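Putative phosphinothricin acetyltransferase YwnH (Bacillus subtilis, PDB 1VHS) probably acetylates phosphinothricin with acetyl-CoA as donor, the reaction by which PAT/BAR-type enzymes of the GNAT acetyltransferase family confer resistance to this antibiotic and herbicide. Local coordinates at residues R6-R11 and E43-H48; L54-A57 and N63-A66; F121-N126 and G146-D151; N21-I24 and V29-D32; K131-H136 and K158-E163. All blocks are in the same frame, centred on the assembly; numbering follows the deposited sequence. Where two conformers were deposited one is given.

Interaction 1: residues R6-R11 and E43-H48; sequences RLAEHR and EWFSGH
The phenyl ring of F45 pushes its far end into the bend of the chain that follows strand 4-7, overlapping the backbone of E9 and H10 rather than any large side chain. With CG anti to the backbone N (chi1 -168°), the ring points from helix 42-46 toward that bend, at the protein surface. Its CZ comes within 3.1 Å of E9 O, which lies at the ring edge near the plane, where the C-H groups carry slight positive charge. Next to it CE2 packs against H10 CA at 3.7 Å, and CE1 is 4.2 Å from the methyl carbon CB of A8. L54 from strand 54-58 and L13 from helix 13-24 also touch F45.

H48 ND1 donates to F45 O over 3.0 Å, its imidazole plane directed at the oxygen, which ties the loop after the helix back to the residue that carries the ring. On the other segment, E9 N is bonded to D12, and A8 pairs with L54 through the backbone. The contact itself relies on van der Waals packing, probably with a weak electrostatic component; with no directed bond between the segments, shape fit and the attraction of ring edge to oxygen probably set the position of the ring.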
# COMPACT_ATOMS: atom_id res chain seq x y z
N ARG A 6 6.96 5.15 11.82
CA ARG A 6 8.41 5.02 11.90
C ARG A 6 8.86 4.04 10.82
O ARG A 6 8.06 3.24 10.33
CB ARG A 6 8.82 4.47 13.28
CG ARG A 6 8.32 3.08 13.56
CD ARG A 6 8.87 2.54 14.88
NE ARG A 6 8.25 1.27 15.26
CZ ARG A 6 8.56 0.08 14.73
NH1 ARG A 6 9.48 -0.02 13.78
NH2 ARG A 6 7.93 -1.01 15.15
N LEU A 7 10.14 4.10 10.45
CA LEU A 7 10.68 3.19 9.45
C LEU A 7 10.58 1.75 9.97
O LEU A 7 10.84 1.47 11.14
CB LEU A 7 12.14 3.54 9.16
CG LEU A 7 12.37 4.83 8.37
CD1 LEU A 7 13.81 5.28 8.50
CD2 LEU A 7 12.01 4.59 6.90
N ALA A 8 10.20 0.83 9.09
CA ALA A 8 10.09 -0.58 9.45
C ALA A 8 11.46 -1.16 9.78
O ALA A 8 12.48 -0.69 9.29
CB ALA A 8 9.44 -1.38 8.31
N GLU A 9 11.45 -2.20 10.60
CA GLU A 9 12.67 -2.89 11.01
C GLU A 9 12.45 -4.38 10.78
O GLU A 9 11.31 -4.83 10.65
CB GLU A 9 12.95 -2.61 12.48
CG GLU A 9 12.71 -1.15 12.84
CD GLU A 9 12.96 -0.84 14.30
OE1 GLU A 9 12.45 -1.58 15.18
OE2 GLU A 9 13.65 0.16 14.56
N HIS A 10 13.53 -5.15 10.76
CA HIS A 10 13.42 -6.58 10.53
C HIS A 10 12.43 -7.29 11.46
O HIS A 10 11.66 -8.13 11.01
CB HIS A 10 14.80 -7.24 10.64
CG HIS A 10 14.81 -8.68 10.22
ND1 HIS A 10 14.06 -9.65 10.86
CD2 HIS A 10 15.45 -9.31 9.21
CE1 HIS A 10 14.25 -10.81 10.27
NE2 HIS A 10 15.09 -10.63 9.26
N ARG A 11 12.45 -6.95 12.75
CA ARG A 11 11.55 -7.60 13.69
C ARG A 11 10.08 -7.28 13.41
O ARG A 11 9.19 -7.86 14.03
CB ARG A 11 11.90 -7.23 15.14
CG ARG A 11 11.63 -5.79 15.52
CD ARG A 11 12.40 -5.40 16.78
NE ARG A 11 11.84 -5.96 18.01
CZ ARG A 11 10.85 -5.41 18.71
NH1 ARG A 11 10.29 -4.29 18.29
NH2 ARG A 11 10.43 -5.97 19.84
N GLU A 43 12.30 -11.18 0.63
CA GLU A 43 12.92 -10.46 -0.48
C GLU A 43 12.28 -9.08 -0.64
O GLU A 43 12.97 -8.07 -0.66
CB GLU A 43 12.75 -11.25 -1.79
CG GLU A 43 13.58 -12.52 -1.85
CD GLU A 43 15.08 -12.24 -1.83
OE1 GLU A 43 15.86 -13.21 -1.85
OE2 GLU A 43 15.47 -11.05 -1.78
N TRP A 44 10.96 -9.07 -0.75
CA TRP A 44 10.21 -7.83 -0.89
C TRP A 44 10.55 -6.88 0.25
O TRP A 44 10.79 -5.69 0.03
CB TRP A 44 8.71 -8.15 -0.88
CG TRP A 44 7.83 -6.95 -0.70
CD1 TRP A 44 7.48 -6.04 -1.65
CD2 TRP A 44 7.20 -6.53 0.51
NE1 TRP A 44 6.67 -5.07 -1.11
CE2 TRP A 44 6.48 -5.35 0.22
CE3 TRP A 44 7.18 -7.04 1.82
CZ2 TRP A 44 5.74 -4.67 1.19
CZ3 TRP A 44 6.44 -6.36 2.79
CH2 TRP A 44 5.73 -5.19 2.46
N PHE A 45 10.56 -7.41 1.46
CA PHE A 45 10.85 -6.63 2.65
C PHE A 45 12.21 -5.95 2.56
O PHE A 45 12.31 -4.73 2.68
CB PHE A 45 10.81 -7.53 3.89
CG PHE A 45 10.81 -6.77 5.18
CD1 PHE A 45 9.70 -6.04 5.58
CD2 PHE A 45 11.93 -6.78 6.00
CE1 PHE A 45 9.70 -5.33 6.78
CE2 PHE A 45 11.94 -6.07 7.21
CZ PHE A 45 10.82 -5.35 7.59
N SER A 46 13.26 -6.74 2.35
CA SER A 46 14.62 -6.21 2.26
C SER A 46 14.82 -5.39 0.99
O SER A 46 15.82 -4.69 0.84
CB SER A 46 15.64 -7.35 2.31
OG SER A 46 15.57 -8.03 3.54
N GLY A 47 13.86 -5.48 0.07
CA GLY A 47 13.97 -4.75 -1.18
C GLY A 47 13.75 -3.25 -1.04
O GLY A 47 14.02 -2.50 -1.98
N HIS A 48 13.27 -2.80 0.11
CA HIS A 48 13.05 -1.37 0.31
C HIS A 48 14.37 -0.64 0.53
O HIS A 48 15.34 -1.23 1.00
CB HIS A 48 12.10 -1.12 1.48
CG HIS A 48 10.71 -1.59 1.23
ND1 HIS A 48 10.33 -2.91 1.39
CD2 HIS A 48 9.61 -0.94 0.77
CE1 HIS A 48 9.06 -3.05 1.03
NE2 HIS A 48 8.61 -1.87 0.65

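Interaction 2: residues L54-A57 and N63-A66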
# COMPACT_ATOMS: atom_id res chain seq x y z
N LEU A 54 9.62 1.36 3.71
CA LEU A 54 8.46 0.71 4.27
C LEU A 54 8.33 1.33 5.66
O LEU A 54 9.28 1.30 6.44
CB LEU A 54 8.69 -0.80 4.41
CG LEU A 54 7.57 -1.56 5.11
CD1 LEU A 54 6.29 -1.42 4.29
CD2 LEU A 54 7.95 -3.03 5.25
N TYR A 55 7.17 1.92 5.94
CA TYR A 55 6.92 2.52 7.24
C TYR A 55 5.85 1.71 7.95
O TYR A 55 4.94 1.19 7.32
CB TYR A 55 6.41 3.95 7.11
CG TYR A 55 7.38 4.92 6.49
CD1 TYR A 55 7.43 5.09 5.11
CD2 TYR A 55 8.24 5.67 7.29
CE1 TYR A 55 8.32 5.99 4.54
CE2 TYR A 55 9.14 6.57 6.72
CZ TYR A 55 9.18 6.72 5.34
OH TYR A 55 10.08 7.59 4.77
N VAL A 56 5.95 1.62 9.27
CA VAL A 56 4.92 0.92 10.02
C VAL A 56 4.29 1.95 10.95
O VAL A 56 4.92 2.94 11.32
CB VAL A 56 5.49 -0.26 10.85
CG1 VAL A 56 5.94 -1.38 9.92
CG2 VAL A 56 6.65 0.20 11.72
N ALA A 57 3.03 1.72 11.28
CA ALA A 57 2.30 2.61 12.17
C ALA A 57 1.96 1.84 13.44
O ALA A 57 1.38 0.75 13.38
CB ALA A 57 1.02 3.10 11.49
N ASN A 63 1.97 -1.60 19.24
CA ASN A 63 1.77 -2.70 18.30
C ASN A 63 1.59 -2.16 16.89
O ASN A 63 0.90 -1.16 16.68
CB ASN A 63 0.52 -3.51 18.68
CG ASN A 63 0.57 -4.01 20.11
OD1 ASN A 63 1.52 -4.67 20.52
ND2 ASN A 63 -0.48 -3.71 20.87
N VAL A 64 2.23 -2.82 15.93
CA VAL A 64 2.12 -2.41 14.53
C VAL A 64 0.70 -2.69 14.05
O VAL A 64 0.27 -3.84 14.01
CB VAL A 64 3.11 -3.19 13.65
CG1 VAL A 64 2.95 -2.78 12.19
CG2 VAL A 64 4.54 -2.94 14.11
N ALA A 65 -0.03 -1.63 13.70
CA ALA A 65 -1.41 -1.76 13.25
C ALA A 65 -1.61 -1.56 11.75
O ALA A 65 -2.68 -1.87 11.22
CB ALA A 65 -2.29 -0.76 14.00
N ALA A 66 -0.59 -1.06 11.06
CA ALA A 66 -0.69 -0.81 9.63
C ALA A 66 0.68 -0.48 9.06
O ALA A 66 1.63 -0.27 9.81
CB ALA A 66 -1.65 0.35 9.37
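V64 has CG1 anti to its backbone N (chi1 178°), which turns this methyl toward strand 54-57; V56, with chi1 of -69°, sets CG1 anti to its own carbonyl carbon. The two branched side chains cross obliquely, and V64 CG1 rests 3.8 Å from V56 CB, with V56 CG1 only slightly farther off. R6 of the edge strand 4-7 touches both valines.

The backbone of A57 bonds in both directions. Its N-H reaches A66 O at 2.8 Å, approaching from above the carbonyl plane. Its own carbonyl receives A65 N, also at 2.8 Å, this time nearly in line with the C=O bond. Two CA-H groups add softer contacts to the same acceptors: V56 CA lies 3.5 Å from A66 O, and V64 CA lies 3.4 Å from A57 O. Each oxygen is thus approached by one N-H and one C-H.

A57 and A66 form an antiparallel hydrogen-bonded pair with their methyls on the same face of the sheet, CB to CB 4.4 Å. Both methyls pack against L102 of helix 98-109. A66 also lies beside I89 and V98, residues predicted to contribute to the acetyl-CoA site.

The N-to-C directions of the two short strands lie 111° apart, far from straight antiparallel. A65 and A66 both stand opposite A57, so one strand holds an extra residue. This is a classic beta bulge at the start of the second strand, 64-72, of the hairpin 54-58/64-72, within the central sheet of the GNAT fold.

Interaction 3: residues F121-N126 and G146-D151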
# COMPACT_ATOMS: atom_id res chain seq x y z
N PHE A 121 -2.50 0.86 -6.79
CA PHE A 121 -3.20 -0.23 -7.48
C PHE A 121 -4.32 -0.70 -6.57
O PHE A 121 -4.08 -1.30 -5.52
CB PHE A 121 -2.22 -1.38 -7.77
CG PHE A 121 -1.18 -1.04 -8.80
CD1 PHE A 121 -0.35 0.06 -8.64
CD2 PHE A 121 -1.04 -1.83 -9.94
CE1 PHE A 121 0.61 0.38 -9.60
CE2 PHE A 121 -0.08 -1.52 -10.91
CZ PHE A 121 0.75 -0.41 -10.73
N ILE A 122 -5.56 -0.43 -6.99
CA ILE A 122 -6.74 -0.75 -6.21
C ILE A 122 -7.76 -1.53 -7.02
O ILE A 122 -8.07 -1.17 -8.16
CB ILE A 122 -7.40 0.56 -5.69
CG1 ILE A 122 -6.35 1.39 -4.92
CG2 ILE A 122 -8.59 0.23 -4.81
CD1 ILE A 122 -6.80 2.82 -4.60
N PHE A 123 -8.30 -2.59 -6.44
CA PHE A 123 -9.32 -3.37 -7.13
C PHE A 123 -10.53 -2.50 -7.46
O PHE A 123 -10.94 -1.67 -6.65
CB PHE A 123 -9.76 -4.55 -6.27
CG PHE A 123 -8.77 -5.67 -6.24
CD1 PHE A 123 -8.53 -6.36 -5.06
CD2 PHE A 123 -8.08 -6.04 -7.39
CE1 PHE A 123 -7.62 -7.42 -5.03
CE2 PHE A 123 -7.17 -7.10 -7.37
CZ PHE A 123 -6.94 -7.78 -6.18
N GLY A 124 -11.08 -2.69 -8.66
CA GLY A 124 -12.23 -1.90 -9.08
C GLY A 124 -13.44 -1.93 -8.17
O GLY A 124 -14.22 -0.97 -8.15
N HIS A 125 -13.61 -3.00 -7.41
CA HIS A 125 -14.75 -3.11 -6.52
C HIS A 125 -14.53 -2.52 -5.13
O HIS A 125 -15.43 -2.54 -4.30
CB HIS A 125 -15.19 -4.58 -6.38
CG HIS A 125 -14.13 -5.49 -5.85
ND1 HIS A 125 -12.93 -5.70 -6.49
CD2 HIS A 125 -14.10 -6.25 -4.73
CE1 HIS A 125 -12.21 -6.56 -5.80
NE2 HIS A 125 -12.89 -6.91 -4.72
N ASN A 126 -13.33 -2.00 -4.86
CA ASN A 126 -13.05 -1.41 -3.55
C ASN A 126 -13.38 0.07 -3.60
O ASN A 126 -12.49 0.92 -3.66
CB ASN A 126 -11.57 -1.60 -3.18
CG ASN A 126 -11.28 -1.22 -1.74
OD1 ASN A 126 -12.07 -0.54 -1.08
ND2 ASN A 126 -10.13 -1.65 -1.24
N GLY A 146 -10.71 -7.61 -15.51
CA GLY A 146 -10.60 -9.02 -15.15
C GLY A 146 -9.24 -9.69 -15.20
O GLY A 146 -9.17 -10.89 -15.45
N ILE A 147 -8.16 -8.95 -14.94
CA ILE A 147 -6.83 -9.55 -14.99
C ILE A 147 -6.47 -10.30 -13.70
O ILE A 147 -5.47 -11.02 -13.65
CB ILE A 147 -5.73 -8.50 -15.27
CG1 ILE A 147 -5.63 -7.51 -14.11
CG2 ILE A 147 -6.02 -7.79 -16.58
CD1 ILE A 147 -4.35 -6.68 -14.15
N ALA A 148 -7.29 -10.13 -12.68
CA ALA A 148 -7.07 -10.82 -11.41
C ALA A 148 -8.15 -11.89 -11.26
O ALA A 148 -9.34 -11.59 -11.40
CB ALA A 148 -7.15 -9.83 -10.26
N GLU A 149 -7.74 -13.12 -11.00
CA GLU A 149 -8.71 -14.20 -10.82
C GLU A 149 -8.56 -14.81 -9.44
O GLU A 149 -7.48 -15.25 -9.07
CB GLU A 149 -8.51 -15.29 -11.87
CG GLU A 149 -9.53 -16.42 -11.74
CD GLU A 149 -9.26 -17.56 -12.70
OE1 GLU A 149 -9.20 -17.31 -13.93
OE2 GLU A 149 -9.12 -18.71 -12.23
N MSE A 150 -9.66 -14.85 -8.69
CA MSE A 150 -9.67 -15.44 -7.36
C MSE A 150 -11.01 -16.12 -7.10
O MSE A 150 -12.07 -15.55 -7.38
CB MSE A 150 -9.44 -14.35 -6.30
CG MSE A 150 -8.17 -13.56 -6.49
SE MSE A 150 -7.85 -12.34 -5.03
CE MSE A 150 -8.99 -10.89 -5.59
N ASP A 151 -10.96 -17.34 -6.58
CA ASP A 151 -12.18 -18.09 -6.28
C ASP A 151 -12.99 -18.32 -7.56
O ASP A 151 -14.22 -18.40 -7.52
CB ASP A 151 -13.04 -17.32 -5.28
CG ASP A 151 -12.35 -17.11 -3.95
OD1 ASP A 151 -12.82 -16.27 -3.16
OD2 ASP A 151 -11.33 -17.79 -3.70
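The ring of F123 meets two apolar groups of strand 139-150, each at an oblique angle to its plane. Selenomethionine M150 brings its terminal methyl CE to 3.8 Å from F123 CZ and equally near CE1, while the methyl CB of A148 sits 4.0 Å from F123 CE2. The far rim of the ring is therefore touched at neighbouring positions by two residues that lie two apart on one strand and point the same way.

F123 and M150 approach from opposite directions. The selenomethionine chain runs out from its backbone and then bends at its last torsion (chi3 -82°), which brings CE to the CZ-CE1 side of the ring.

The strands that carry these groups are not adjacent. Strand 153-163 runs between 117-123 and 139-150 in the sheet, and the contact spans it: F123 also touches L157, and M150 touches Y155, both on the intervening strand. Opposite Y155, I147 and A148 form a classic beta bulge just after the corner at G146.

Beyond F123 the chain leaves the sheet in a type I turn closed by N126 N to F123 O at 3.0 Å. N126, part of the predicted acetyl-CoA site, stands at the N-cap of helix 127-135, where its OD1 accepts from S129 N.

Interaction 4: residues N21-I24 and V29-D32; sequences NSTI and VTAD
An ST turn in the loop after helix 13-24 folds back on the C-terminal part of that helix. T30 OG1 accepts from D32 N over 3.1 Å, holding the loop in a tight bend, and the threonine then presents its methyl to the helix. Its first torsion (chi1 175°) sends OG1 back toward the turn and aims CG2 at I24, where it lies 3.5 Å from CA and 3.6 Å from CG1. The same methyl is 3.8 Å from T23 OG1.

I24 reaches across to both loop residues. Its CG2 approaches D32 O at 3.0 Å, a tight distance for a methyl and a carbonyl oxygen, and CD1 at the end of the chain meets D32 CB at 4.0 Å.

The polar ends turn to one shared partner, Y20 on the preceding turn of the helix. Its OH is hydrogen-bonded to both T30 OG1 and D32 OD2, while T23 OG1 bonds to Y20 O. A largely apolar packing surface is thus bordered by hydroxyls and a carboxylate with defined partners. T23 also places the contact beside Y88, a residue predicted to bind acetyl-CoA. The arrangement is that of a loop packed by an ST turn against the C-terminal part of the first helix in a GNAT fold.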
# COMPACT_ATOMS: atom_id res chain seq x y z
N ASN A 21 -1.93 -10.72 5.70
CA ASN A 21 -2.81 -11.89 5.70
C ASN A 21 -4.21 -11.63 6.24
O ASN A 21 -5.16 -12.29 5.82
CB ASN A 21 -2.18 -13.03 6.50
CG ASN A 21 -1.00 -13.66 5.77
OD1 ASN A 21 -0.96 -13.67 4.54
ND2 ASN A 21 -0.06 -14.21 6.53
N SER A 22 -4.35 -10.69 7.16
CA SER A 22 -5.66 -10.40 7.72
C SER A 22 -6.59 -9.81 6.67
O SER A 22 -7.81 -9.85 6.83
CB SER A 22 -5.54 -9.44 8.91
OG SER A 22 -5.09 -8.17 8.48
N THR A 23 -6.02 -9.28 5.59
CA THR A 23 -6.81 -8.67 4.52
C THR A 23 -7.17 -9.63 3.38
O THR A 23 -8.04 -9.34 2.56
CB THR A 23 -6.08 -7.47 3.89
OG1 THR A 23 -4.99 -7.95 3.08
CG2 THR A 23 -5.54 -6.54 4.96
N ILE A 24 -6.50 -10.78 3.33
CA ILE A 24 -6.74 -11.74 2.26
C ILE A 24 -8.18 -12.25 2.16
O ILE A 24 -8.73 -12.35 1.07
CB ILE A 24 -5.78 -12.95 2.38
CG1 ILE A 24 -4.34 -12.48 2.20
CG2 ILE A 24 -6.13 -14.01 1.34
CD1 ILE A 24 -3.30 -13.58 2.27
N VAL A 29 -8.17 -6.07 -1.20
CA VAL A 29 -6.94 -5.32 -1.43
C VAL A 29 -5.73 -6.11 -1.94
O VAL A 29 -4.86 -5.54 -2.59
CB VAL A 29 -6.51 -4.58 -0.15
N THR A 30 -5.68 -7.40 -1.63
CA THR A 30 -4.54 -8.22 -2.05
C THR A 30 -4.81 -9.20 -3.19
O THR A 30 -5.95 -9.61 -3.42
CB THR A 30 -3.96 -9.01 -0.86
OG1 THR A 30 -2.93 -9.88 -1.32
CG2 THR A 30 -5.05 -9.82 -0.18
N ALA A 31 -3.74 -9.59 -3.87
CA ALA A 31 -3.81 -10.52 -4.99
C ALA A 31 -3.57 -11.96 -4.56
O ALA A 31 -3.33 -12.83 -5.40
CB ALA A 31 -2.80 -10.13 -6.05
N ASP A 32 -3.62 -12.22 -3.26
CA ASP A 32 -3.43 -13.56 -2.73
C ASP A 32 -4.74 -14.09 -2.17
O ASP A 32 -5.50 -13.34 -1.55
CB ASP A 32 -2.36 -13.57 -1.62
CG ASP A 32 -0.95 -13.57 -2.17
OD1 ASP A 32 -0.55 -14.57 -2.79
OD2 ASP A 32 -0.23 -12.56 -1.97

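Interaction 5: residues K131-H136 and K158-E163; sequences KLFEKH and KILGRE
Apolar packing joins the helix to the strand through F133 and L160. Methyl CD2 of L160 sits 3.6 Å from F133 CB, at the root of the aromatic side chain, and it lies obliquely to the ring. L160 has CG anti to its carbonyl carbon (chi1 -86°), a setting from which its CD2 branch reaches the helix. CG of E134 lies farther from the same methyl, at 4.4 Å. The F133 ring continues away from the strand into a wider apolar cluster: F138 meets it edge-to-face, and A120, I122 and L103 also touch it.

Hydrogen bonding across the contact is confined to its far end. R162 is extended from CG to NE, and its NH2 donates to H136 O over 3.0 Å, a weak bond because the angle at the hydrogen is only 125°; the oxygen lies obliquely to the guanidinium. The arginine CD also lies 3.4 Å from H136 O.

These elements belong to the C-terminal half of the GNAT fold, where helix 127-135 packs against the sheet that contains strand 153-163. F133 lies next to I87 and H136 near S100, both residues of the predicted acetyl-CoA site.

Just after the helix, H136 ND1 donates back to L132 O at 3.2 Å with the oxygen in its ring plane. K135 N reaches that oxygen from the opposite face of the carbonyl.

Charge forms a looser group. E134 OE2 and K158 NZ are of opposite sign but 5.9 Å apart, and K158 NZ forms a salt bridge with E140.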
# COMPACT_ATOMS: atom_id res chain seq x y z
N LYS A 131 -12.58 6.06 -3.38
CA LYS A 131 -13.08 7.38 -3.02
C LYS A 131 -12.06 8.14 -2.17
O LYS A 131 -11.86 9.34 -2.36
CB LYS A 131 -14.41 7.28 -2.27
N LEU A 132 -11.42 7.44 -1.24
CA LEU A 132 -10.41 8.03 -0.38
C LEU A 132 -9.30 8.66 -1.23
O LEU A 132 -8.98 9.83 -1.07
CB LEU A 132 -9.80 6.97 0.54
CG LEU A 132 -8.63 7.47 1.41
CD1 LEU A 132 -9.11 8.61 2.30
CD2 LEU A 132 -8.09 6.32 2.25
N PHE A 133 -8.72 7.88 -2.14
CA PHE A 133 -7.65 8.41 -2.98
C PHE A 133 -8.10 9.57 -3.87
O PHE A 133 -7.37 10.54 -4.06
CB PHE A 133 -7.03 7.30 -3.84
CG PHE A 133 -6.00 6.47 -3.11
CD1 PHE A 133 -6.39 5.54 -2.14
CD2 PHE A 133 -4.65 6.66 -3.36
CE1 PHE A 133 -5.43 4.80 -1.44
CE2 PHE A 133 -3.68 5.92 -2.66
CZ PHE A 133 -4.08 4.99 -1.70
N GLU A 134 -9.32 9.49 -4.40
CA GLU A 134 -9.82 10.54 -5.27
C GLU A 134 -10.03 11.86 -4.54
O GLU A 134 -10.01 12.92 -5.16
CB GLU A 134 -11.12 10.09 -5.96
CG GLU A 134 -10.87 9.10 -7.09
CD GLU A 134 -12.15 8.57 -7.71
OE1 GLU A 134 -12.95 9.39 -8.22
OE2 GLU A 134 -12.36 7.34 -7.70
N LYS A 135 -10.21 11.81 -3.22
CA LYS A 135 -10.38 13.03 -2.45
C LYS A 135 -9.02 13.67 -2.25
O LYS A 135 -8.92 14.85 -1.92
CB LYS A 135 -11.01 12.74 -1.08
CG LYS A 135 -12.47 12.35 -1.12
CD LYS A 135 -12.99 12.10 0.29
CE LYS A 135 -14.45 11.68 0.30
NZ LYS A 135 -14.89 11.32 1.67
N HIS A 136 -7.96 12.87 -2.44
CA HIS A 136 -6.61 13.37 -2.26
C HIS A 136 -5.81 13.62 -3.54
O HIS A 136 -4.58 13.47 -3.56
CB HIS A 136 -5.82 12.46 -1.32
CG HIS A 136 -6.24 12.58 0.12
ND1 HIS A 136 -7.21 11.78 0.68
CD2 HIS A 136 -5.81 13.41 1.10
CE1 HIS A 136 -7.36 12.11 1.95
NE2 HIS A 136 -6.53 13.10 2.23
N LYS A 158 -7.78 -1.23 -10.91
CA LYS A 158 -7.75 0.16 -11.31
C LYS A 158 -6.42 0.76 -10.86
O LYS A 158 -5.89 0.41 -9.80
CB LYS A 158 -8.89 0.96 -10.68
CG LYS A 158 -10.20 0.84 -11.43
CD LYS A 158 -11.22 1.85 -10.92
CE LYS A 158 -12.47 1.82 -11.79
NZ LYS A 158 -13.37 2.98 -11.49
N ILE A 159 -5.88 1.64 -11.69
CA ILE A 159 -4.63 2.31 -11.35
C ILE A 159 -4.97 3.78 -11.17
O ILE A 159 -5.51 4.41 -12.08
CB ILE A 159 -3.57 2.20 -12.47
CG1 ILE A 159 -3.34 0.73 -12.83
CG2 ILE A 159 -2.26 2.84 -12.01
CD1 ILE A 159 -3.13 -0.17 -11.64
N LEU A 160 -4.68 4.31 -9.99
CA LEU A 160 -4.93 5.72 -9.71
C LEU A 160 -3.59 6.40 -9.60
O LEU A 160 -2.63 5.83 -9.07
CB LEU A 160 -5.71 5.88 -8.40
CG LEU A 160 -7.24 5.79 -8.49
CD1 LEU A 160 -7.67 4.49 -9.12
CD2 LEU A 160 -7.81 5.91 -7.08
N GLY A 161 -3.50 7.62 -10.11
CA GLY A 161 -2.24 8.30 -10.04
C GLY A 161 -2.36 9.76 -9.67
O GLY A 161 -3.42 10.37 -9.81
N ARG A 162 -1.26 10.32 -9.19
CA ARG A 162 -1.23 11.72 -8.83
C ARG A 162 0.17 12.26 -9.02
O ARG A 162 1.14 11.65 -8.59
CB ARG A 162 -1.64 11.94 -7.38
CG ARG A 162 -1.37 13.39 -6.98
CD ARG A 162 -1.86 13.74 -5.62
NE ARG A 162 -1.32 15.04 -5.22
CZ ARG A 162 -1.34 15.49 -3.98
NH1 ARG A 162 -0.81 16.68 -3.69
NH2 ARG A 162 -1.89 14.76 -3.02
N GLU A 163 0.27 13.41 -9.68
CA GLU A 163 1.56 14.04 -9.87
C GLU A 163 1.70 15.02 -8.71
O GLU A 163 0.88 15.93 -8.55
CB GLU A 163 1.64 14.78 -11.20
CG GLU A 163 3.06 15.25 -11.51
CD GLU A 163 3.22 15.67 -12.95
OE1 GLU A 163 2.77 14.93 -13.85
OE2 GLU A 163 3.81 16.75 -13.18

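Interactions 1 and 2 touch at the sheet edge where strands 4-7 and 54-58 are neighbours: R6 bonds to V56 through the backbone, and both contacts share strand 54-58. Yet interaction 1 is a surface contact of ring and backbone, while interaction 2 is partly buried and the only one joined by paired strand hydrogen bonds. On the other side of the chain's centre, interactions 3 and 5 share the sheet through I122 and K158, the former a buried apolar contact, the latter mixing packing with one weak bond. Interaction 4, also buried, meets interaction 3 where F123 and M150 lie against T30, linking the loop after helix 13-24 to this half.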